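Nuclear hormone receptor FTZ-F1 (Drosophila melanogaster, PDB 2XHS) probably regulates transcription as an NR5A-class nuclear receptor, its ligand-binding domain forming a complex with a Fushi tarazu peptide. Local coordinates at residues S89-L94 with I209-A213. Residues are numbered along the deposited sequence; the frame is centred on the assembly and turned at random.
Sequences SDMLVL and IHAMA
Asp90 on helix 77-102 reaches over to His210 and Ala213 on helix 198-224, and the contact illustrates how a buried helix crossing can carry a polar bond along one flank. The two local axes pass 8.6 Å apart at 113°, and the two backbones come nearest at Ser89 and Ala213, CA to CA 5.4 Å. There the small alanine methyl faces the serine: Ser89 CB lies 3.8 Å from Ala213 CB, while the serine OG bonds to Glu217 further along helix 198-224.

Followed outward from CB, the Asp90 side chain runs to CG, which lies at the edge of the His210 imidazole, in the plane of that ring. There the two oxygens part ways. OD1 accepts from His210 ND1 at 2.9 Å on its syn side, with an N-H...O angle of 165°, and also rests on Ala213 CB. OD2 lies against the aliphatic base of the histidine, 3.4 Å from His210 CA, and beside the CG2 branch of Ile209. Carboxylate and ring are nearly coplanar, and with CG of His210 anti to the backbone N (chi1 179°) the ND1 edge of the imidazole is turned to the acid. With the carboxylate cut back to an alanine here, ND1 is likely to lose its acceptor and the imidazole to turn more freely.

Beyond the polar pair, apolar side chains pack together. CG1 of Val93 meets both Ile209 CG2 and the selenomethionine methyl, Met212 CE, each at 4.1 Å; Leu94 CD1 adds contact with Ile209 CD1. Phe134 and Leu137 extend this packing around Met212.

Both helices belong to the nuclear receptor ligand-binding domain, and their crossing joins oily packing to a directional bond; the nearby carboxylate would tend to favour a proton on ND1 and could stabilise a charged imidazole.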
loop_
_atom_site.group_PDB
_atom_site.type_symbol
_atom_site.label_atom_id
_atom_site.label_comp_id
_atom_site.label_asym_id
_atom_site.label_seq_id
_atom_site.Cartn_x
_atom_site.Cartn_y
_atom_site.Cartn_z
ATOM N N SER A 89 2.959 -5.000 -3.957
ATOM C CA SER A 89 4.111 -4.170 -3.851
ATOM C C SER A 89 3.720 -2.771 -4.099
ATOM O O SER A 89 4.190 -1.893 -3.472
ATOM C CB SER A 89 5.140 -4.593 -4.861
ATOM O OG SER A 89 4.520 -5.008 -6.036
ATOM N N ASP A 90 2.852 -2.560 -5.046
ATOM C CA ASP A 90 2.441 -1.243 -5.388
ATOM C C ASP A 90 1.729 -0.540 -4.293
ATOM O O ASP A 90 1.905 0.621 -4.117
ATOM C CB ASP A 90 1.559 -1.297 -6.598
ATOM C CG ASP A 90 2.303 -1.066 -7.843
ATOM O OD1 ASP A 90 3.025 -1.955 -8.258
ATOM O OD2 ASP A 90 2.157 0.004 -8.418
HETATM N N MSE A 91 0.873 -1.236 -3.586
HETATM C CA MSE A 91 0.181 -0.662 -2.470
HETATM C C MSE A 91 1.047 -0.302 -1.329
HETATM O O MSE A 91 0.811 0.656 -0.683
HETATM C CB MSE A 91 -0.954 -1.520 -2.021
HETATM C CG MSE A 91 -2.278 -0.916 -2.312
HETATM SE SE MSE A 91 -3.392 -2.161 -3.171
HETATM C CE MSE A 91 -3.283 -3.649 -2.079
ATOM N N LEU A 92 2.063 -1.066 -1.057
ATOM C CA LEU A 92 2.863 -0.773 0.082
ATOM C C LEU A 92 3.531 0.551 0.000
ATOM O O LEU A 92 3.663 1.224 0.971
ATOM C CB LEU A 92 3.910 -1.833 0.261
ATOM C CG LEU A 92 3.414 -3.205 0.616
ATOM C CD1 LEU A 92 4.570 -4.008 0.996
ATOM C CD2 LEU A 92 2.485 -3.106 1.751
ATOM N N VAL A 93 4.003 0.905 -1.166
ATOM C CA VAL A 93 4.661 2.163 -1.371
ATOM C C VAL A 93 3.739 3.326 -1.149
ATOM O O VAL A 93 4.038 4.244 -0.443
ATOM C CB VAL A 93 5.148 2.189 -2.797
ATOM C CG1 VAL A 93 5.768 3.479 -3.138
ATOM C CG2 VAL A 93 6.118 1.107 -3.003
ATOM N N LEU A 94 2.579 3.249 -1.745
ATOM C CA LEU A 94 1.593 4.263 -1.583
ATOM C C LEU A 94 1.173 4.363 -0.150
ATOM O O LEU A 94 1.024 5.414 0.378
ATOM C CB LEU A 94 0.403 3.907 -2.425
ATOM C CG LEU A 94 -0.751 4.883 -2.394
ATOM C CD1 LEU A 94 -0.495 5.988 -3.292
ATOM C CD2 LEU A 94 -1.944 4.170 -2.817
ATOM N N ILE A 209 5.116 4.989 -9.419
ATOM C CA ILE A 209 5.154 4.210 -8.222
ATOM C C ILE A 209 5.412 2.796 -8.564
ATOM O O ILE A 209 6.096 2.126 -7.867
ATOM C CB ILE A 209 3.837 4.180 -7.573
ATOM C CG1 ILE A 209 3.622 5.423 -6.773
ATOM C CG2 ILE A 209 3.763 3.023 -6.686
ATOM C CD1 ILE A 209 2.368 5.405 -6.082
ATOM N N HIS A 210 4.833 2.331 -9.644
ATOM C CA HIS A 210 4.973 0.971 -10.046
ATOM C C HIS A 210 6.398 0.678 -10.359
ATOM O O HIS A 210 6.907 -0.334 -10.014
ATOM C CB HIS A 210 4.095 0.724 -11.247
ATOM C CG HIS A 210 4.176 -0.662 -11.783
ATOM N ND1 HIS A 210 3.760 -1.755 -11.076
ATOM C CD2 HIS A 210 4.621 -1.127 -12.961
ATOM C CE1 HIS A 210 3.958 -2.839 -11.789
ATOM N NE2 HIS A 210 4.484 -2.484 -12.938
ATOM N N ALA A 211 7.076 1.593 -10.985
ATOM C CA ALA A 211 8.431 1.330 -11.333
ATOM C C ALA A 211 9.219 1.073 -10.084
ATOM O O ALA A 211 10.035 0.196 -10.040
ATOM C CB ALA A 211 8.975 2.478 -12.035
HETATM N N MSE A 212 8.961 1.840 -9.049
HETATM C CA MSE A 212 9.646 1.669 -7.797
HETATM C C MSE A 212 9.381 0.331 -7.197
HETATM O O MSE A 212 10.230 -0.225 -6.582
HETATM C CB MSE A 212 9.144 2.682 -6.807
HETATM C CG MSE A 212 9.975 3.882 -6.631
HETATM SE SE MSE A 212 9.350 4.710 -5.108
HETATM C CE MSE A 212 9.782 3.343 -3.952
ATOM N N ALA A 213 8.163 -0.148 -7.320
ATOM C CA ALA A 213 7.748 -1.414 -6.756
ATOM C C ALA A 213 8.447 -2.556 -7.381
ATOM O O ALA A 213 8.692 -3.563 -6.779
ATOM C CB ALA A 213 6.317 -1.583 -6.927
#